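Local coordinates for protein adenylate cyclase (Hippeastrum hybrid cultivar, PDB 6YP4) that hydrolyses triphosphates as its dominant activity, although named a putative adenylyl cyclase, and binds a non-hydrolysable GTP analogue, at residues Glu4-Leu9 and Glu162-Thr167; Ser13-Leu18 and Leu148-Thr153; Phe25-His30 and Arg137-Trp142. One frame throughout, in Å; residues are numbered along the deposited sequence.

Overall arrangement
All three contacts reach one curled antiparallel sheet of CYTH type, and all reach the GTP analogue of chain B. Contact 1 pairs strands 2-9 and 158-166, and contact 3 pairs strands 26-39 and 127-141. Contact 2 sets helix 12-22 against strand 147-155, which lies between 158-166 and 127-141 and so joins the other two. Along the chain, contact 3 is nested inside contact 2, and contact 2 inside contact 1. Contact 1 is buried and lined with acids on its ligand side. Contact 2 is buried and mainly apolar, with one water bridge. Contact 3 is partly buried, aromatic and basic, and it meets the second subunit.

Contact 1 of 3, residues Glu4-Leu9 and Glu162-Thr167. With GCP (phosphomethylphosphonic acid guanylate ester), chain B; EDO (1,2-ethanediol), chain H.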
# COMPACT_ATOMS: atom_id res chain seq x y z
N GLU A 4 -9.13 11.08 2.90
CA GLU A 4 -7.83 11.24 3.53
C GLU A 4 -7.83 12.44 4.46
O GLU A 4 -8.54 13.43 4.24
CB GLU A 4 -6.68 11.39 2.50
CG GLU A 4 -5.97 10.08 2.17
CD GLU A 4 -4.57 10.25 1.60
OE1 GLU A 4 -4.45 10.73 0.46
OE2 GLU A 4 -3.60 9.88 2.30
N ILE A 5 -7.05 12.33 5.52
CA ILE A 5 -6.70 13.46 6.37
C ILE A 5 -5.46 14.09 5.75
O ILE A 5 -4.57 13.37 5.28
CB ILE A 5 -6.45 13.01 7.82
CG1 ILE A 5 -7.66 12.22 8.36
CG2 ILE A 5 -6.11 14.18 8.71
CD1 ILE A 5 -8.93 12.97 8.29
N LYS A 6 -5.39 15.42 5.71
CA LYS A 6 -4.25 16.09 5.07
C LYS A 6 -3.86 17.30 5.90
O LYS A 6 -4.60 18.29 5.97
CB LYS A 6 -4.58 16.49 3.63
CG LYS A 6 -4.74 15.31 2.68
CD LYS A 6 -4.88 15.74 1.24
CE LYS A 6 -4.99 14.55 0.30
NZ LYS A 6 -5.10 15.00 -1.11
N LEU A 7 -2.69 17.23 6.53
CA LEU A 7 -2.15 18.30 7.37
C LEU A 7 -0.85 18.81 6.76
O LEU A 7 -0.05 18.02 6.24
CB LEU A 7 -1.89 17.80 8.78
CG LEU A 7 -2.97 16.94 9.43
CD1 LEU A 7 -2.45 16.33 10.72
CD2 LEU A 7 -4.23 17.76 9.70
N ARG A 8 -0.61 20.11 6.84
CA ARG A 8 0.60 20.70 6.27
C ARG A 8 1.57 21.05 7.39
O ARG A 8 1.17 21.63 8.40
CB ARG A 8 0.26 21.93 5.44
CG ARG A 8 1.46 22.60 4.79
CD ARG A 8 1.04 23.77 3.92
NE ARG A 8 2.19 24.44 3.34
CZ ARG A 8 2.15 25.66 2.80
NH1 ARG A 8 1.01 26.34 2.76
NH2 ARG A 8 3.26 26.18 2.30
N LEU A 9 2.87 20.70 7.21
CA LEU A 9 3.90 21.17 8.14
C LEU A 9 4.54 22.46 7.62
O LEU A 9 4.76 22.60 6.40
CB LEU A 9 4.98 20.11 8.34
CG LEU A 9 4.43 18.69 8.52
CD1 LEU A 9 5.57 17.73 8.73
CD2 LEU A 9 3.51 18.65 9.71
N GLU A 162 3.84 17.64 3.95
CA GLU A 162 2.53 17.28 4.44
C GLU A 162 2.61 15.93 5.13
O GLU A 162 3.53 15.14 4.89
CB GLU A 162 1.46 17.18 3.35
CG GLU A 162 1.36 18.35 2.40
CD GLU A 162 0.58 18.01 1.16
OE1 GLU A 162 -0.58 17.57 1.29
OE2 GLU A 162 1.13 18.14 0.05
N ILE A 163 1.63 15.66 5.97
CA ILE A 163 1.37 14.31 6.44
C ILE A 163 -0.10 13.97 6.17
O ILE A 163 -0.98 14.83 6.34
CB ILE A 163 1.74 14.12 7.92
CG1 ILE A 163 1.59 12.63 8.30
CG2 ILE A 163 0.90 15.02 8.81
CD1 ILE A 163 2.58 12.14 9.32
N GLU A 164 -0.35 12.74 5.72
CA GLU A 164 -1.68 12.34 5.27
C GLU A 164 -1.98 10.93 5.73
O GLU A 164 -1.07 10.13 5.96
CB GLU A 164 -1.81 12.43 3.75
CG GLU A 164 -1.40 13.80 3.22
CD GLU A 164 -1.33 13.85 1.72
OE1 GLU A 164 -1.57 12.80 1.07
OE2 GLU A 164 -1.02 14.94 1.20
N CYS A 165 -3.28 10.63 5.84
CA CYS A 165 -3.76 9.34 6.33
C CYS A 165 -5.09 8.99 5.68
O CYS A 165 -6.09 9.70 5.88
CB CYS A 165 -3.91 9.37 7.86
SG CYS A 165 -4.37 7.76 8.54
N GLU A 166 -5.13 7.90 4.92
CA GLU A 166 -6.36 7.39 4.33
C GLU A 166 -7.12 6.58 5.37
O GLU A 166 -6.55 5.72 6.04
CB GLU A 166 -6.05 6.53 3.10
CG GLU A 166 -7.05 6.67 1.94
CD GLU A 166 -8.27 5.76 2.08
OE1 GLU A 166 -8.19 4.79 2.87
OE2 GLU A 166 -9.29 6.02 1.40
N THR A 167 -8.42 6.85 5.50
CA THR A 167 -9.18 6.22 6.57
C THR A 167 -10.65 6.19 6.19
O THR A 167 -11.11 6.96 5.34
CB THR A 167 -8.98 6.96 7.89
OG1 THR A 167 -9.76 6.35 8.92
CG2 THR A 167 -9.38 8.43 7.73
PG GCP B . -1.99 13.27 -2.37
O1G GCP B . -2.25 14.13 -1.16
O2G GCP B . -0.53 13.33 -2.76
O3G GCP B . -2.86 13.73 -3.51
C3B GCP B . -2.41 11.55 -1.93
PB GCP B . -2.17 10.49 -3.43
O1B GCP B . -2.64 11.16 -4.69
O2B GCP B . -0.74 10.02 -3.54
O3A GCP B . -3.13 9.17 -3.18
PA GCP B . -2.95 7.85 -4.13
O1A GCP B . -4.35 7.37 -4.48
O2A GCP B . -2.24 8.29 -5.39
O5' GCP B . -2.03 6.68 -3.34
C5' GCP B . -1.77 6.85 -1.95
C4' GCP B . -3.10 6.73 -1.09
O4' GCP B . -4.00 5.52 -1.49
C3' GCP B . -2.79 6.52 0.13
O3' GCP B . -3.62 7.32 1.00
C2' GCP B . -2.94 4.87 0.42
O2' GCP B . -3.51 4.58 1.75
C1' GCP B . -3.62 4.34 -0.53
N9 GCP B . -2.77 3.31 -1.25
C8 GCP B . -2.11 3.64 -2.37
N7 GCP B . -1.44 2.56 -2.81
C5 GCP B . -1.69 1.55 -1.96
C6 GCP B . -1.26 0.23 -1.93
O6 GCP B . -0.54 -0.18 -2.78
N1 GCP B . -1.67 -0.58 -0.95
C2 GCP B . -2.49 -0.11 0.02
N2 GCP B . -2.87 -1.09 1.04
N3 GCP B . -2.91 1.19 -0.01
C4 GCP B . -2.51 2.02 -1.00
C1 EDO H . 1.23 26.53 7.07
O1 EDO H . 2.43 26.46 6.29
C2 EDO H . 0.84 25.13 7.51
O2 EDO H . 1.81 24.63 8.44
O HOH W 1 -2.23 16.90 -1.17
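Lys6 and Glu164 both have CG anti to their own carbonyl carbon (chi1 -68° and -53°) and extended chains beyond, which carries both toward the terminal phosphate of the GTP analogue. Lys6 CG touches Glu164 CG at 3.7 Å. Lys6 NZ gives a weak hydrogen bond of 3.0 Å to O1G of the analogue. Glu164 OE1 is 2.7 Å from that same O1G. Lys195 forms salt bridges to Glu164 and Glu162. Glu4 lies across Glu166, with Glu4 CG 3.6 Å from Glu166 CG. In the conformer described, one of two, Glu4 OE2 is 3.4 Å from Glu164 CB.

The other face of the sheet is apolar. Leu7 CB lies alongside Ile163 CG2 at 3.9 Å, and Ile5 packs on Cys165. Helix 170-183 lies against Ile5 and Leu7. Four backbone hydrogen bonds join the antiparallel strands, two between Ile5 and Cys165 and two between Leu7 and Ile163. Glu2, Glu4 and Lys6 of the pocket form the ExExK signature on the first strand of the CYTH triphosphate tunnel.

Contact 2 of 3, residues Ser13-Leu18 and Leu148-Thr153; sequences SAHQLL and LELDET. With GCP (phosphomethylphosphonic acid guanylate ester), chain B.
His15 and Leu150 mark the closest backbone approach, CA to CA 8.2 Å, where helix 13-18 runs over strand 148-153 with the axes 10.3 Å apart and at 148°, roughly antiparallel.

Leu150 is the central side chain. It points toward the helix and is met by two residues one turn apart. His15 has CG anti to its backbone nitrogen (chi1 176°), and this brings the imidazole against the strand. His15 NE2 is 3.8 Å from Leu150 CD2, and the ring also lies near Leu150 CG. Leu18 reaches the other methyl, with Leu18 CD2 3.7 Å from Leu150 CD1. Glu152 stands next along the same side of the strand. Its extended chain crosses His15 at about a right angle, leaving Glu152 OE1 3.9 Å from His15 CE1. The carboxylate and ring planes are 63° apart.

No direct hydrogen bond joins the two segments. Water 2 bridges them instead. It lies in the plane of the imidazole, 2.8 Å from His15 NE2, and donates to Leu150 O at 2.9 Å. Around this core, Leu18 also packs on Ile163, Phe180 and Ile186, and the His15 ring meets that of Tyr161.

Glu149 and Asp151 leave the strand on the side away from the helix. Glu149 lines the ligand pocket. In one of its two conformers, Glu149 OE1 is 3.2 Å from the ribose O3' of the GTP analogue, a weak and unsettled bond. Asp151 makes salt bridges to Arg137 and Lys195, which is consistent with Asp151 orienting both pocket bases.

The strand is thus two-sided. His15 and Leu18 packing on Leu150, with one bridging water, join the helix to one side. On the other, Glu149 lies at the ribose, while Asp151 pairs with Arg137 and Lys195.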
# COMPACT_ATOMS: atom_id res chain seq x y z
N SER A 13 12.36 22.05 9.68
CA SER A 13 12.59 21.59 11.05
C SER A 13 11.40 20.81 11.57
O SER A 13 11.57 19.77 12.22
CB SER A 13 12.94 22.78 11.96
OG SER A 13 11.86 23.69 12.14
N ALA A 14 10.17 21.25 11.24
CA ALA A 14 9.02 20.46 11.68
C ALA A 14 9.02 19.10 11.01
O ALA A 14 8.74 18.09 11.66
CB ALA A 14 7.71 21.19 11.41
N HIS A 15 9.36 19.05 9.72
CA HIS A 15 9.41 17.78 8.99
C HIS A 15 10.46 16.85 9.59
O HIS A 15 10.22 15.64 9.75
CB HIS A 15 9.69 18.04 7.51
CG HIS A 15 9.87 16.80 6.69
ND1 HIS A 15 11.09 16.18 6.52
CD2 HIS A 15 8.98 16.06 5.98
CE1 HIS A 15 10.94 15.11 5.75
NE2 HIS A 15 9.67 15.02 5.41
N GLN A 16 11.64 17.39 9.90
CA GLN A 16 12.69 16.63 10.56
C GLN A 16 12.20 16.02 11.87
O GLN A 16 12.32 14.81 12.08
CB GLN A 16 13.90 17.53 10.81
CG GLN A 16 15.00 16.91 11.68
CD GLN A 16 15.77 15.82 10.94
OE1 GLN A 16 16.17 15.99 9.79
NE2 GLN A 16 16.00 14.70 11.61
N LEU A 17 11.65 16.84 12.76
CA LEU A 17 11.29 16.32 14.08
C LEU A 17 10.12 15.33 14.00
O LEU A 17 10.10 14.33 14.72
CB LEU A 17 10.99 17.47 15.04
CG LEU A 17 12.20 18.32 15.46
CD1 LEU A 17 11.79 19.51 16.31
CD2 LEU A 17 13.24 17.50 16.18
N LEU A 18 9.15 15.55 13.10
CA LEU A 18 8.10 14.54 12.93
C LEU A 18 8.67 13.24 12.36
O LEU A 18 8.26 12.13 12.77
CB LEU A 18 6.98 15.07 12.04
CG LEU A 18 5.80 14.14 11.78
CD1 LEU A 18 5.24 13.58 13.06
CD2 LEU A 18 4.72 14.87 11.03
N LEU A 148 0.46 6.22 7.65
CA LEU A 148 0.79 7.64 7.53
C LEU A 148 1.79 7.85 6.40
O LEU A 148 2.75 7.09 6.27
CB LEU A 148 1.38 8.18 8.83
CG LEU A 148 0.62 7.98 10.14
CD1 LEU A 148 1.47 8.47 11.30
CD2 LEU A 148 -0.75 8.67 10.14
N GLU A 149 1.56 8.90 5.60
CA GLU A 149 2.44 9.25 4.49
C GLU A 149 2.95 10.66 4.71
O GLU A 149 2.16 11.60 4.74
CB GLU A 149 1.71 9.16 3.15
CG GLU A 149 1.47 7.75 2.65
CD GLU A 149 0.17 7.64 1.89
OE1 GLU A 149 -0.89 7.72 2.55
OE2 GLU A 149 0.20 7.49 0.65
N LEU A 150 4.27 10.79 4.89
CA LEU A 150 4.93 12.06 5.15
C LEU A 150 5.65 12.47 3.87
O LEU A 150 6.56 11.76 3.42
CB LEU A 150 5.90 11.92 6.32
CG LEU A 150 6.65 13.15 6.82
CD1 LEU A 150 5.68 14.14 7.48
CD2 LEU A 150 7.75 12.76 7.80
N ASP A 151 5.24 13.59 3.28
CA ASP A 151 5.67 13.96 1.94
C ASP A 151 6.60 15.17 1.99
O ASP A 151 6.40 16.10 2.78
CB ASP A 151 4.47 14.29 1.05
CG ASP A 151 3.69 13.06 0.61
OD1 ASP A 151 4.30 11.95 0.46
OD2 ASP A 151 2.48 13.22 0.37
N GLU A 152 7.60 15.16 1.12
CA GLU A 152 8.45 16.31 0.87
C GLU A 152 8.34 16.60 -0.62
O GLU A 152 8.88 15.85 -1.44
CB GLU A 152 9.90 16.04 1.30
CG GLU A 152 10.86 17.21 1.07
CD GLU A 152 12.26 16.93 1.58
OE1 GLU A 152 12.46 15.88 2.22
OE2 GLU A 152 13.16 17.76 1.34
N THR A 153 7.63 17.68 -0.96
CA THR A 153 7.16 17.93 -2.31
C THR A 153 7.94 19.09 -2.90
O THR A 153 7.83 20.23 -2.43
CB THR A 153 5.66 18.22 -2.32
OG1 THR A 153 4.96 17.14 -1.68
CG2 THR A 153 5.17 18.37 -3.73
PG GCP B . -1.99 13.27 -2.37
O1G GCP B . -2.25 14.13 -1.16
O2G GCP B . -0.53 13.33 -2.76
O3G GCP B . -2.86 13.73 -3.51
C3B GCP B . -2.41 11.55 -1.93
PB GCP B . -2.17 10.49 -3.43
O1B GCP B . -2.64 11.16 -4.69
O2B GCP B . -0.74 10.02 -3.54
O3A GCP B . -3.13 9.17 -3.18
PA GCP B . -2.95 7.85 -4.13
O1A GCP B . -4.35 7.37 -4.48
O2A GCP B . -2.24 8.29 -5.39
O5' GCP B . -2.03 6.68 -3.34
C5' GCP B . -1.77 6.85 -1.95
C4' GCP B . -3.10 6.73 -1.09
O4' GCP B . -4.00 5.52 -1.49
C3' GCP B . -2.79 6.52 0.13
O3' GCP B . -3.62 7.32 1.00
C2' GCP B . -2.94 4.87 0.42
O2' GCP B . -3.51 4.58 1.75
C1' GCP B . -3.62 4.34 -0.53
N9 GCP B . -2.77 3.31 -1.25
C8 GCP B . -2.11 3.64 -2.37
N7 GCP B . -1.44 2.56 -2.81
C5 GCP B . -1.69 1.55 -1.96
C6 GCP B . -1.26 0.23 -1.93
O6 GCP B . -0.54 -0.18 -2.78
N1 GCP B . -1.67 -0.58 -0.95
C2 GCP B . -2.49 -0.11 0.02
N2 GCP B . -2.87 -1.09 1.04
N3 GCP B . -2.91 1.19 -0.01
C4 GCP B . -2.51 2.02 -1.00
O HOH W 2 9.24 12.78 3.79

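Contact 3 of 3, residues Phe25-His30 and Arg137-Trp142. With GCP (phosphomethylphosphonic acid guanylate ester), chain C; GCP (phosphomethylphosphonic acid guanylate ester), chain B.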
# COMPACT_ATOMS: atom_id res chain seq x y z
N PHE A 25 8.10 3.55 13.34
CA PHE A 25 7.00 2.98 12.57
C PHE A 25 7.31 2.90 11.09
O PHE A 25 6.42 2.56 10.30
CB PHE A 25 5.73 3.79 12.83
CG PHE A 25 5.45 4.00 14.29
CD1 PHE A 25 4.80 3.03 15.03
CD2 PHE A 25 5.86 5.16 14.92
CE1 PHE A 25 4.57 3.21 16.38
CE2 PHE A 25 5.62 5.36 16.26
CZ PHE A 25 4.97 4.39 17.00
N HIS A 26 8.55 3.16 10.70
CA HIS A 26 8.88 3.34 9.29
C HIS A 26 8.75 2.03 8.52
O HIS A 26 9.30 1.00 8.91
CB HIS A 26 10.30 3.87 9.18
CG HIS A 26 10.75 4.05 7.77
ND1 HIS A 26 11.55 3.13 7.12
CD2 HIS A 26 10.52 5.05 6.88
CE1 HIS A 26 11.79 3.56 5.89
NE2 HIS A 26 11.17 4.72 5.72
N LEU A 27 8.05 2.11 7.39
CA LEU A 27 7.87 0.99 6.48
C LEU A 27 8.69 1.12 5.20
O LEU A 27 9.30 0.15 4.77
CB LEU A 27 6.39 0.84 6.10
CG LEU A 27 6.05 -0.25 5.08
CD1 LEU A 27 6.41 -1.62 5.65
CD2 LEU A 27 4.60 -0.24 4.67
N LYS A 28 8.72 2.30 4.57
CA LYS A 28 9.46 2.45 3.33
C LYS A 28 9.54 3.94 2.99
O LYS A 28 8.74 4.74 3.47
CB LYS A 28 8.80 1.69 2.16
CG LYS A 28 7.37 2.14 1.88
CD LYS A 28 6.66 1.22 0.88
CE LYS A 28 5.25 1.70 0.59
NZ LYS A 28 4.67 1.11 -0.66
N THR A 29 10.51 4.29 2.15
CA THR A 29 10.63 5.64 1.59
C THR A 29 10.96 5.51 0.11
O THR A 29 11.87 4.76 -0.24
CB THR A 29 11.72 6.45 2.31
OG1 THR A 29 11.40 6.52 3.71
CG2 THR A 29 11.89 7.91 1.71
N HIS A 30 10.22 6.23 -0.74
CA HIS A 30 10.43 6.17 -2.18
C HIS A 30 10.31 7.56 -2.81
O HIS A 30 9.62 8.44 -2.30
CB HIS A 30 9.44 5.23 -2.85
CG HIS A 30 9.70 3.79 -2.52
ND1 HIS A 30 10.62 3.02 -3.21
CD2 HIS A 30 9.23 3.01 -1.52
CE1 HIS A 30 10.67 1.82 -2.67
NE2 HIS A 30 9.83 1.78 -1.65
N ARG A 137 8.30 10.38 -0.46
CA ARG A 137 7.24 9.92 0.42
C ARG A 137 7.78 8.84 1.34
O ARG A 137 8.26 7.80 0.86
CB ARG A 137 6.04 9.39 -0.38
CG ARG A 137 5.04 8.58 0.46
CD ARG A 137 3.72 8.44 -0.28
NE ARG A 137 3.10 9.74 -0.57
CZ ARG A 137 2.05 9.90 -1.38
NH1 ARG A 137 1.51 8.86 -1.99
NH2 ARG A 137 1.54 11.10 -1.59
N ALA A 138 7.69 9.08 2.65
CA ALA A 138 8.04 8.14 3.69
C ALA A 138 6.75 7.59 4.28
O ALA A 138 5.86 8.36 4.64
CB ALA A 138 8.89 8.83 4.77
N VAL A 139 6.64 6.26 4.35
CA VAL A 139 5.40 5.58 4.72
C VAL A 139 5.59 4.92 6.08
O VAL A 139 6.63 4.30 6.33
CB VAL A 139 4.98 4.52 3.68
CG1 VAL A 139 3.58 3.95 4.00
CG2 VAL A 139 5.02 5.10 2.29
N TYR A 140 4.56 5.01 6.93
CA TYR A 140 4.59 4.51 8.29
C TYR A 140 3.31 3.73 8.57
O TYR A 140 2.22 4.16 8.18
CB TYR A 140 4.72 5.68 9.31
CG TYR A 140 5.91 6.55 9.04
CD1 TYR A 140 5.84 7.63 8.15
CD2 TYR A 140 7.14 6.27 9.63
CE1 TYR A 140 6.95 8.40 7.89
CE2 TYR A 140 8.25 7.03 9.36
CZ TYR A 140 8.15 8.11 8.51
OH TYR A 140 9.27 8.84 8.24
N ARG A 141 3.44 2.58 9.25
CA ARG A 141 2.29 1.88 9.82
C ARG A 141 2.20 2.24 11.30
O ARG A 141 3.08 1.87 12.09
CB ARG A 141 2.41 0.37 9.62
CG ARG A 141 1.27 -0.39 10.26
CD ARG A 141 1.27 -1.89 9.89
NE ARG A 141 1.14 -2.13 8.46
CZ ARG A 141 2.14 -2.53 7.68
NH1 ARG A 141 3.33 -2.75 8.22
NH2 ARG A 141 1.96 -2.72 6.38
N TRP A 142 1.14 2.96 11.68
CA TRP A 142 0.98 3.58 12.99
C TRP A 142 -0.05 2.79 13.82
O TRP A 142 -0.32 1.61 13.53
CB TRP A 142 0.60 5.05 12.78
CG TRP A 142 0.69 5.87 14.01
CD1 TRP A 142 1.67 5.80 14.95
CD2 TRP A 142 -0.25 6.85 14.48
NE1 TRP A 142 1.41 6.69 15.97
CE2 TRP A 142 0.23 7.34 15.70
CE3 TRP A 142 -1.45 7.36 13.97
CZ2 TRP A 142 -0.44 8.33 16.43
CZ3 TRP A 142 -2.12 8.34 14.70
CH2 TRP A 142 -1.61 8.81 15.92
PG GCP C . -1.62 -12.46 5.26
O1G GCP C . -3.03 -12.95 5.39
O2G GCP C . -1.00 -12.99 3.98
O3G GCP C . -0.81 -12.91 6.45
C3B GCP C . -1.65 -10.64 5.19
PB GCP C . 0.09 -10.02 5.10
O1B GCP C . 1.02 -10.80 5.99
O2B GCP C . 0.58 -9.98 3.67
O3A GCP C . 0.02 -8.48 5.67
PA GCP C . 1.31 -7.48 5.45
O1A GCP C . 1.51 -6.73 6.75
O2A GCP C . 2.52 -8.35 5.17
O5' GCP C . 1.03 -6.46 4.14
C5' GCP C . -0.28 -6.39 3.59
C4' GCP C . -1.31 -5.74 4.62
O4' GCP C . -0.77 -4.45 5.32
C3' GCP C . -2.35 -5.37 3.98
O3' GCP C . -3.54 -5.73 4.74
C2' GCP C . -2.21 -3.72 3.71
O2' GCP C . -3.50 -3.02 3.87
C1' GCP C . -1.30 -3.25 4.47
N9 GCP C . -0.19 -2.65 3.63
C8 GCP C . 0.90 -3.37 3.34
N7 GCP C . 1.73 -2.62 2.58
C5 GCP C . 1.14 -1.43 2.40
C6 GCP C . 1.54 -0.29 1.71
O6 GCP C . 2.58 -0.27 1.15
N1 GCP C . 0.75 0.79 1.69
C2 GCP C . -0.44 0.76 2.33
N2 GCP C . -1.22 2.00 2.24
N3 GCP C . -0.84 -0.35 3.01
C4 GCP C . -0.04 -1.45 3.04
PG GCP B . -1.99 13.27 -2.37
O1G GCP B . -2.25 14.13 -1.16
O2G GCP B . -0.53 13.33 -2.76
O3G GCP B . -2.86 13.73 -3.51
C3B GCP B . -2.41 11.55 -1.93
PB GCP B . -2.17 10.49 -3.43
O1B GCP B . -2.64 11.16 -4.69
O2B GCP B . -0.74 10.02 -3.54
O3A GCP B . -3.13 9.17 -3.18
PA GCP B . -2.95 7.85 -4.13
O1A GCP B . -4.35 7.37 -4.48
O2A GCP B . -2.24 8.29 -5.39
O5' GCP B . -2.03 6.68 -3.34
C5' GCP B . -1.77 6.85 -1.95
C4' GCP B . -3.10 6.73 -1.09
O4' GCP B . -4.00 5.52 -1.49
C3' GCP B . -2.79 6.52 0.13
O3' GCP B . -3.62 7.32 1.00
C2' GCP B . -2.94 4.87 0.42
O2' GCP B . -3.51 4.58 1.75
C1' GCP B . -3.62 4.34 -0.53
N9 GCP B . -2.77 3.31 -1.25
C8 GCP B . -2.11 3.64 -2.37
N7 GCP B . -1.44 2.56 -2.81
C5 GCP B . -1.69 1.55 -1.96
C6 GCP B . -1.26 0.23 -1.93
O6 GCP B . -0.54 -0.18 -2.78
N1 GCP B . -1.67 -0.58 -0.95
C2 GCP B . -2.49 -0.11 0.02
N2 GCP B . -2.87 -1.09 1.04
N3 GCP B . -2.91 1.19 -0.01
C4 GCP B . -2.51 2.02 -1.00
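Val139 is the apolar centre, meeting Leu27 with one methyl and Lys28 with the other. Leu27 CD2 is 4.4 Å from Val139 CG1. Lys28 CG lies between its backbone nitrogen and carbonyl carbon (chi1 59°), and the extended chain runs beside Val139 CG2. The strands are antiparallel, with a classic beta bulge here. Leu27 N donates to Val139 O at 2.8 Å, and Lys28 N reaches the same oxygen only weakly.

Aromatic pairs follow. The edge of His26 meets the face of Tyr140 in an offset edge-to-face pair, with His26 CD2 3.9 Å from Tyr140 CE2. His26 NE2 and Thr29 OG1 share a hydrogen bond of 2.7 Å. The Trp142 edge points at the Phe25 face in a T-shaped stack, with planes at 88°, and Trp142 CD1 sits over the ring centre, 4.1 Å from Phe25 CZ.

At the polar edge, Lys28 NZ donates to O6 of the guanine of chain C, at 3.1 Å. That nucleotide is also held by arginines and lysines of the second subunit. Arg141 makes a salt bridge to Glu83 of the second subunit. Arg137 bends at chi3 and grips O2B of the chain B analogue twice, from NH1 at 3.0 Å and from NH2 at 3.2 Å. Asp151 holds Arg137 NE. The contact thus offers Arg137 to the phosphates of its own tunnel and Lys28 to the guanine bound by the partner, consistent with nucleotide recognition across the dimer.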